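Local atomic coordinates of nadb-ler3 (Gallus gallus, PDB entry 3WXB), a protein that binds NADPH and reduces carbonyl compounds with NADPH or NADH as a carbonyl reductase of the short-chain dehydrogenase/reductase family. Residues E70-K73 with L74-K77; K156-A159 with Q160-P163; S243-T246 with V247-V251. One frame throughout, in Å; residues are numbered along the deposited sequence.

In the fold
From the N terminus, the three contacts come one after another along the chain, with no nesting or crossing, and each joins neighbouring residues of one continuous run of eight or nine, so none closes a long loop. Contact 1 lies on helix 69-77, which links strands 55-60 and 81-85 at one margin of the parallel sheet. Contact 2, its centre about 30 Å from that of contact 1, ends the long helix 130-160 ahead of the loop to strand 173-177. Contact 3 starts helix 247-260 after the loop that follows strand 222-227, close to the bound NADPH. Contacts 2 and 3 lie on opposite sides of the chain's centre; the three belong to a crossover helix, the end of a second helix and the start of a third.

Contact 1: E70-K73 with L74-K77; sequences ELQK and LASK
Leu74 N and Ala75 N bond back to the carbonyls of Glu70 and Leu71 in regular alpha-helical i to i+4 fashion, the Leu74 N to Glu70 O bond being 3.0 Å long and nearly straight at 176°. Ser76 N continues the ladder to Gln72 O at 3.1 Å. At the next residue the pattern slackens, Lys77 N reaching Lys73 O only weakly, at 3.5 Å. Ser76 supplies a further donor there: its OG lies 2.6 Å from Lys73 O, in the carbonyl plane and on a lone pair. A chi1 of 69°, which sets OG between the backbone N and the carbonyl carbon, turns the hydroxyl back over the preceding turn, and serine suits the place because its hydroxyl, one carbon from the backbone, can reach the carbonyl three residues back. Leu74 lays CB 3.5 Å from Leu71 O, while its side chain packs on Leu40 and Gln44 of helix 37-47. Small Ala75 fits against Leu81 and Ile83 of strand 81-85, and buried Leu71 faces Ala58 and Cys60 of strand 55-60. Gln72 sends NE2 to Pro63 O. This amphipathic helix is the crossover of a right-handed beta-alpha-beta unit in the Rossmann fold.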
loop_
_atom_site.group_PDB
_atom_site.type_symbol
_atom_site.label_atom_id
_atom_site.label_comp_id
_atom_site.label_asym_id
_atom_site.label_seq_id
_atom_site.Cartn_x
_atom_site.Cartn_y
_atom_site.Cartn_z
ATOM N N GLU A 70 -2.601 -28.997 -14.892
ATOM C CA GLU A 70 -3.222 -28.529 -16.117
ATOM C C GLU A 70 -2.245 -27.700 -16.958
ATOM O O GLU A 70 -2.280 -27.751 -18.197
ATOM C CB GLU A 70 -4.557 -27.847 -15.868
ATOM C CG GLU A 70 -5.591 -28.254 -16.899
ATOM C CD GLU A 70 -6.251 -27.026 -17.509
ATOM O OE1 GLU A 70 -6.953 -26.295 -16.757
ATOM O OE2 GLU A 70 -6.051 -26.779 -18.738
ATOM N N LEU A 71 -1.306 -27.020 -16.293
ATOM C CA LEU A 71 -0.223 -26.295 -16.993
ATOM C C LEU A 71 0.694 -27.201 -17.766
ATOM O O LEU A 71 1.126 -26.858 -18.863
ATOM C CB LEU A 71 0.677 -25.521 -16.031
ATOM C CG LEU A 71 0.733 -23.997 -15.947
ATOM C CD1 LEU A 71 1.982 -23.511 -15.118
ATOM C CD2 LEU A 71 0.614 -23.219 -17.342
ATOM N N GLN A 72 1.091 -28.305 -17.134
ATOM C CA GLN A 72 1.953 -29.291 -17.770
ATOM C C GLN A 72 1.254 -29.878 -19.002
ATOM O O GLN A 72 1.895 -30.170 -19.996
ATOM C CB GLN A 72 2.296 -30.397 -16.758
ATOM C CG GLN A 72 3.287 -29.960 -15.677
ATOM C CD GLN A 72 4.658 -29.578 -16.222
ATOM O OE1 GLN A 72 4.909 -29.655 -17.418
ATOM N NE2 GLN A 72 5.540 -29.137 -15.344
ATOM N N LYS A 73 -0.059 -30.037 -18.915
ATOM C CA LYS A 73 -0.862 -30.530 -20.030
ATOM C C LYS A 73 -0.671 -29.561 -21.169
ATOM O O LYS A 73 -0.128 -29.921 -22.211
ATOM C CB LYS A 73 -2.324 -30.532 -19.641
ATOM C CG LYS A 73 -3.108 -31.732 -20.051
ATOM C CD LYS A 73 -4.150 -32.050 -18.959
ATOM C CE LYS A 73 -3.540 -32.897 -17.840
ATOM N NZ LYS A 73 -4.363 -32.937 -16.587
ATOM N N LEU A 74 -1.046 -28.300 -20.927
ATOM C CA LEU A 74 -0.875 -27.239 -21.909
ATOM C C LEU A 74 0.500 -27.234 -22.547
ATOM O O LEU A 74 0.622 -27.084 -23.781
ATOM C CB LEU A 74 -1.137 -25.858 -21.283
ATOM C CG LEU A 74 -2.552 -25.285 -21.222
ATOM C CD1 LEU A 74 -2.459 -23.889 -20.577
ATOM C CD2 LEU A 74 -3.254 -25.226 -22.632
ATOM N N ALA A 75 1.529 -27.377 -21.716
ATOM C CA ALA A 75 2.908 -27.291 -22.174
ATOM C C ALA A 75 3.286 -28.403 -23.153
ATOM O O ALA A 75 4.091 -28.178 -24.086
ATOM C CB ALA A 75 3.842 -27.296 -21.012
ATOM N N SER A 76 2.730 -29.602 -22.926
ATOM C CA SER A 76 2.974 -30.749 -23.828
ATOM C C SER A 76 2.444 -30.454 -25.245
ATOM O O SER A 76 3.012 -30.932 -26.235
ATOM C CB SER A 76 2.350 -32.036 -23.250
ATOM O OG SER A 76 0.922 -31.984 -23.283
ATOM N N LYS A 77 1.362 -29.665 -25.323
ATOM C CA LYS A 77 0.758 -29.219 -26.582
ATOM C C LYS A 77 1.267 -27.887 -27.195
ATOM O O LYS A 77 0.987 -27.607 -28.362
ATOM C CB LYS A 77 -0.758 -29.097 -26.419
ATOM C CG LYS A 77 -1.497 -30.398 -26.204
ATOM C CD LYS A 77 -2.947 -30.177 -26.590
ATOM C CE LYS A 77 -3.643 -31.467 -27.007
ATOM N NZ LYS A 77 -4.279 -32.152 -25.834
#

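Contact 2: K156-A159 with Q160-P163; sequences KKAA and QENP
The C-terminal end of helix 130-160 is finished here, as the chain leaves its last turn for a loop. Gln160 N still makes a helical bond to Lys156 O, 3.0 Å long, and Glu161 N bonds to Lys157 O at the same length but more bent, at 133°. Beyond that, Asn162 N turns to Ala159 O at 3.1 Å, approaching from above the carbonyl plane. The side chain of Asn162 folds back as well: ND2 reaches Ala158 O at 2.7 Å, nearly along the C=O axis, with the oxygen almost in the plane of the amide. With chi1 at -53°, CG stands anti to the carbonyl carbon and the amide swings toward the final turn, where it occupies a carbonyl that Glu161 N meets only weakly. Asparagine, short and carrying an N-H donor, suits this place. Glu161 crosses the bent chain of Lys157, OE2 coming 3.8 Å from Lys157 CG, while Lys157 NZ stays 6.4 Å from Glu161 OE2. That carboxylate oxygen instead accepts from Gly109 N in the loop before strand 112-115. Ala158 packs beside Asn111, and Lys156 touches His219 and Ile221 in the loop that joins helix 196-216 to strand 222-227.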
loop_
_atom_site.group_PDB
_atom_site.type_symbol
_atom_site.label_atom_id
_atom_site.label_comp_id
_atom_site.label_asym_id
_atom_site.label_seq_id
_atom_site.Cartn_x
_atom_site.Cartn_y
_atom_site.Cartn_z
ATOM N N LYS A 156 13.942 -3.580 -20.681
ATOM C CA LYS A 156 14.665 -2.498 -21.307
ATOM C C LYS A 156 15.191 -2.909 -22.661
ATOM O O LYS A 156 15.273 -2.077 -23.555
ATOM C CB LYS A 156 15.870 -2.120 -20.482
ATOM C CG LYS A 156 15.582 -1.246 -19.274
ATOM C CD LYS A 156 16.963 -0.915 -18.646
ATOM C CE LYS A 156 16.798 -0.154 -17.361
ATOM N NZ LYS A 156 18.167 0.094 -16.810
ATOM N N LYS A 157 15.640 -4.160 -22.768
ATOM C CA LYS A 157 16.069 -4.708 -24.059
ATOM C C LYS A 157 14.908 -4.734 -25.063
ATOM O O LYS A 157 15.095 -4.347 -26.260
ATOM C CB LYS A 157 16.711 -6.122 -23.933
ATOM C CG LYS A 157 17.341 -6.619 -25.314
ATOM C CD LYS A 157 18.877 -6.322 -25.366
ATOM C CE LYS A 157 19.762 -7.554 -24.842
ATOM N NZ LYS A 157 19.395 -8.175 -23.465
ATOM N N ALA A 158 13.719 -5.135 -24.602
ATOM C CA ALA A 158 12.540 -5.069 -25.470
ATOM C C ALA A 158 12.210 -3.635 -25.941
ATOM O O ALA A 158 11.787 -3.452 -27.085
ATOM C CB ALA A 158 11.302 -5.745 -24.847
ATOM N N ALA A 159 12.373 -2.659 -25.051
ATOM C CA ALA A 159 12.120 -1.249 -25.349
ATOM C C ALA A 159 13.128 -0.776 -26.399
ATOM O O ALA A 159 12.759 -0.101 -27.336
ATOM C CB ALA A 159 12.274 -0.391 -24.080
ATOM N N GLN A 160 14.377 -1.148 -26.220
ATOM C CA GLN A 160 15.447 -0.838 -27.143
ATOM C C GLN A 160 15.281 -1.447 -28.526
ATOM O O GLN A 160 15.792 -0.947 -29.481
ATOM C CB GLN A 160 16.743 -1.319 -26.565
ATOM C CG GLN A 160 17.333 -0.361 -25.684
ATOM C CD GLN A 160 18.282 -0.986 -24.749
ATOM O OE1 GLN A 160 18.688 -2.113 -24.919
ATOM N NE2 GLN A 160 18.634 -0.268 -23.736
ATOM N N GLU A 161 14.571 -2.541 -28.587
ATOM C CA GLU A 161 14.249 -3.222 -29.831
ATOM C C GLU A 161 13.234 -2.469 -30.682
ATOM O O GLU A 161 13.122 -2.740 -31.863
ATOM C CB GLU A 161 13.757 -4.680 -29.605
ATOM C CG GLU A 161 14.865 -5.679 -29.308
ATOM C CD GLU A 161 14.366 -6.971 -28.604
ATOM O OE1 GLU A 161 13.147 -7.176 -28.399
ATOM O OE2 GLU A 161 15.224 -7.814 -28.259
ATOM N N ASN A 162 12.463 -1.570 -30.066
ATOM C CA ASN A 162 11.382 -0.820 -30.708
ATOM C C ASN A 162 11.554 0.643 -30.362
ATOM O O ASN A 162 10.715 1.217 -29.712
ATOM C CB ASN A 162 10.031 -1.301 -30.209
ATOM C CG ASN A 162 9.859 -2.808 -30.347
ATOM O OD1 ASN A 162 9.202 -3.285 -31.275
ATOM N ND2 ASN A 162 10.417 -3.567 -29.388
ATOM N N PRO A 163 12.681 1.244 -30.780
ATOM C CA PRO A 163 13.095 2.527 -30.226
ATOM C C PRO A 163 12.129 3.674 -30.444
ATOM O O PRO A 163 11.332 3.690 -31.404
ATOM C CB PRO A 163 14.409 2.832 -30.958
ATOM C CG PRO A 163 14.377 1.989 -32.154
ATOM C CD PRO A 163 13.685 0.729 -31.708
#

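Contact 3: S243-T246 with V247-V251; sequences SRVT and VDESV
Thr246 and Glu249 exchange reciprocal hydrogen bonds: Thr246 N gives a 2.9 Å bond to Glu249 OE1, at 165°, and Glu249 N gives one of 3.1 Å to Thr246 OG1. The carboxylate oxygen is met on its anti side, 32° out of the carboxylate plane. Threonine suits the N-cap because, with chi1 at 62°, OG1 lies between its own backbone N and carbonyl carbon and faces the N-H of Glu249. Glutamate is long enough to reach back to Thr246 N, and its negative charge probably interacts well with the helix dipole. Ser250 N then bonds to Thr246 O at 2.9 Å, starting the regular helix. Replacing Thr246 by a valine would probably leave Glu249 N without its capping acceptor and the first turn less firmly fixed. Outward from these bonds, Val245 CB touches Glu249 OE1 at 3.4 Å, and its CG2 packs 3.8 Å from Ser250 CB. Ser250 OG bonds to Pro228 O, Asp248 OD1 is hydrogen-bonded to His45 NE2, and Arg244, whose NH2 is hydrogen-bonded to Gly237 O, makes a cation-pi contact with Trp230. Val247 and Ser250 pack on Val231, an NADPH-binding residue. The Thr246-Glu249 pair is a capping box, opening helix 247-260 beside the cofactor site.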
loop_
_atom_site.group_PDB
_atom_site.type_symbol
_atom_site.label_atom_id
_atom_site.label_comp_id
_atom_site.label_asym_id
_atom_site.label_seq_id
_atom_site.Cartn_x
_atom_site.Cartn_y
_atom_site.Cartn_z
ATOM N N SER A 243 -22.600 -9.679 -10.589
ATOM C CA SER A 243 -21.374 -8.900 -10.843
ATOM C C SER A 243 -20.213 -9.751 -11.268
ATOM O O SER A 243 -19.243 -9.226 -11.793
ATOM C CB SER A 243 -20.928 -8.151 -9.597
ATOM O OG SER A 243 -21.598 -6.936 -9.529
ATOM N N ARG A 244 -20.282 -11.049 -11.011
ATOM C CA ARG A 244 -19.117 -11.915 -11.226
ATOM C C ARG A 244 -18.784 -12.220 -12.663
ATOM O O ARG A 244 -19.657 -12.428 -13.503
ATOM C CB ARG A 244 -19.283 -13.199 -10.433
ATOM C CG ARG A 244 -19.331 -12.827 -8.993
ATOM C CD ARG A 244 -18.001 -13.101 -8.376
ATOM N NE ARG A 244 -18.245 -14.235 -7.575
ATOM C CZ ARG A 244 -17.393 -15.169 -7.236
ATOM N NH1 ARG A 244 -16.129 -15.172 -7.637
ATOM N NH2 ARG A 244 -17.880 -16.136 -6.491
ATOM N N VAL A 245 -17.499 -12.295 -12.936
ATOM C CA VAL A 245 -17.078 -12.715 -14.241
ATOM C C VAL A 245 -16.342 -14.020 -14.117
ATOM O O VAL A 245 -15.877 -14.390 -13.014
ATOM C CB VAL A 245 -16.249 -11.628 -14.930
ATOM C CG1 VAL A 245 -17.157 -10.425 -15.173
ATOM C CG2 VAL A 245 -15.056 -11.241 -14.078
ATOM N N THR A 246 -16.298 -14.739 -15.237
ATOM C CA THR A 246 -15.490 -15.937 -15.368
ATOM C C THR A 246 -14.063 -15.477 -15.684
ATOM O O THR A 246 -13.843 -14.336 -16.068
ATOM C CB THR A 246 -16.044 -16.845 -16.544
ATOM O OG1 THR A 246 -15.937 -16.116 -17.770
ATOM C CG2 THR A 246 -17.569 -17.277 -16.300
ATOM N N VAL A 247 -13.107 -16.381 -15.516
ATOM C CA VAL A 247 -11.730 -16.171 -15.840
ATOM C C VAL A 247 -11.620 -15.806 -17.316
ATOM O O VAL A 247 -10.811 -14.914 -17.690
ATOM C CB VAL A 247 -10.931 -17.468 -15.541
ATOM C CG1 VAL A 247 -9.619 -17.486 -16.254
ATOM C CG2 VAL A 247 -10.729 -17.635 -14.007
ATOM N N ASP A 248 -12.436 -16.452 -18.160
ATOM C CA ASP A 248 -12.353 -16.178 -19.604
ATOM C C ASP A 248 -12.780 -14.753 -19.907
ATOM O O ASP A 248 -12.141 -14.058 -20.712
ATOM C CB ASP A 248 -13.152 -17.186 -20.451
ATOM C CG ASP A 248 -12.430 -18.541 -20.560
ATOM O OD1 ASP A 248 -11.187 -18.571 -20.727
ATOM O OD2 ASP A 248 -13.112 -19.566 -20.481
ATOM N N GLU A 249 -13.839 -14.319 -19.238
ATOM C CA GLU A 249 -14.378 -12.963 -19.430
ATOM C C GLU A 249 -13.396 -11.919 -18.894
ATOM O O GLU A 249 -13.121 -10.899 -19.527
ATOM C CB GLU A 249 -15.705 -12.827 -18.690
ATOM C CG GLU A 249 -16.923 -13.536 -19.364
ATOM C CD GLU A 249 -18.144 -13.595 -18.457
ATOM O OE1 GLU A 249 -18.025 -13.509 -17.202
ATOM O OE2 GLU A 249 -19.259 -13.740 -18.992
ATOM N N SER A 250 -12.851 -12.200 -17.700
ATOM C CA SER A 250 -11.939 -11.269 -17.037
ATOM C C SER A 250 -10.675 -11.186 -17.881
ATOM O O SER A 250 -10.243 -10.095 -18.234
ATOM C CB SER A 250 -11.623 -11.747 -15.590
ATOM O OG SER A 250 -10.431 -11.107 -15.125
ATOM N N VAL A 251 -10.026 -12.313 -18.181
ATOM C CA VAL A 251 -8.816 -12.190 -18.966
ATOM C C VAL A 251 -8.979 -11.772 -20.418
ATOM O O VAL A 251 -8.113 -11.103 -20.920
ATOM C CB VAL A 251 -7.688 -13.276 -18.766
ATOM C CG1 VAL A 251 -7.807 -14.130 -17.476
ATOM C CG2 VAL A 251 -7.256 -13.945 -20.013
#